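Local coordinates for designed helical repeat protein (Synthetic construct, PDB 5CWG) that has no known natural function but was designed de novo to fold as an all-helical repeat protein, at residues A148-S152 with S153-K157. Numbering follows the deposited sequence. Where two conformers were deposited one is given.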
# COMPACT_ATOMS: atom_id res chain seq x y z
N ALA A 148 14.48 15.20 9.88
CA ALA A 148 14.38 15.83 11.19
C ALA A 148 15.03 15.01 12.30
O ALA A 148 15.06 15.48 13.44
CB ALA A 148 12.91 16.10 11.54
N GLY A 149 15.53 13.83 11.98
CA GLY A 149 16.15 12.97 12.99
C GLY A 149 15.13 12.36 13.94
O GLY A 149 15.48 12.04 15.07
N ILE A 150 13.90 12.18 13.48
CA ILE A 150 12.87 11.56 14.31
C ILE A 150 13.01 10.06 14.21
O ILE A 150 12.78 9.47 13.15
CB ILE A 150 11.45 12.00 13.86
CG1 ILE A 150 11.28 13.51 14.04
CG2 ILE A 150 10.37 11.21 14.60
CD1 ILE A 150 10.02 14.12 13.38
N THR A 151 13.38 9.46 15.33
CA THR A 151 13.62 8.04 15.41
C THR A 151 12.47 7.30 16.11
O THR A 151 12.42 6.07 16.12
CB THR A 151 14.92 7.76 16.17
OG1 THR A 151 14.91 8.52 17.39
CG2 THR A 151 16.14 8.18 15.33
N SER A 152 11.52 8.05 16.66
CA SER A 152 10.42 7.48 17.41
C SER A 152 9.43 6.75 16.52
O SER A 152 8.88 7.31 15.58
CB SER A 152 9.67 8.59 18.13
OG SER A 152 8.46 8.11 18.69
N SER A 153 9.16 5.49 16.86
CA SER A 153 8.12 4.75 16.16
C SER A 153 6.74 5.30 16.49
O SER A 153 5.86 5.30 15.64
CB SER A 153 8.22 3.25 16.45
OG SER A 153 8.44 3.02 17.84
N GLU A 154 6.54 5.79 17.71
CA GLU A 154 5.25 6.39 18.08
C GLU A 154 4.96 7.62 17.26
O GLU A 154 3.84 7.82 16.79
CB GLU A 154 5.21 6.71 19.57
CG GLU A 154 5.07 5.46 20.47
CD GLU A 154 3.81 4.68 20.13
OE1 GLU A 154 2.71 5.16 20.47
OE2 GLU A 154 3.91 3.62 19.49
N THR A 155 5.96 8.48 17.06
CA THR A 155 5.75 9.68 16.28
C THR A 155 5.32 9.36 14.85
O THR A 155 4.39 9.96 14.29
CB THR A 155 6.98 10.58 16.30
OG1 THR A 155 7.25 10.93 17.65
CG2 THR A 155 6.77 11.85 15.50
N LEU A 156 5.98 8.38 14.24
CA LEU A 156 5.66 8.00 12.87
C LEU A 156 4.31 7.30 12.79
O LEU A 156 3.55 7.53 11.85
CB LEU A 156 6.75 7.10 12.31
CG LEU A 156 7.64 7.66 11.19
CD1 LEU A 156 8.43 6.54 10.57
CD2 LEU A 156 6.84 8.34 10.08
N LYS A 157 3.99 6.46 13.75
CA LYS A 157 2.68 5.83 13.79
C LYS A 157 1.60 6.90 13.90
O LYS A 157 0.60 6.86 13.18
CB LYS A 157 2.54 4.86 14.97
CG LYS A 157 3.37 3.58 14.89
CD LYS A 157 3.51 2.89 16.24
CE LYS A 157 2.17 2.51 16.85
NZ LYS A 157 2.34 1.85 18.20
O HOH W 1 7.12 10.11 20.51
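An N-cap opens helix 153-173, where Ser152 meets Thr155 at the end of the short loop from helix 127-148. The Ser152 hydroxyl, swung opposite the backbone N at chi1 170°, turns in over the first turn and accepts from Thr155 N, 3.0 Å from OG, along a nearly straight N-H (164°). The start of the helix thus has one of its amides answered by a side chain. The carbonyl of Ser152 begins the helical pattern with a weak bond, Leu156 N to Ser152 O at 3.4 Å. A water bridges the two hydroxyls, 3.0 Å from Ser152 OG and 3.0 Å from Thr155 OG1. Replacing Ser152 with an alanine removes the hydroxyl and is likely to leave Thr155 N without its side-chain cap and the water with one anchor fewer. The other branch of Thr155 serves the apolar side: its CG2 lies 3.8 Å from CG2 of Ile150, the two side chains crossing at about a right angle. Three residues apart at the start of the helix, Glu154 and Lys157 form a salt bridge, Lys157 NZ to Glu154 OE2 at 2.7 Å, on the syn side of the carboxylate; NZ also pairs with Glu104. Upstream, Gly149 ends helix 127-148 in a Schellman motif with positive phi (72°). Ile150 then packs on Phe188 and Ala192 of helix 177-195 and Ala145 of helix 127-148, while Leu156 reaches Val141 of that same helix and Val105 of helix 103-123.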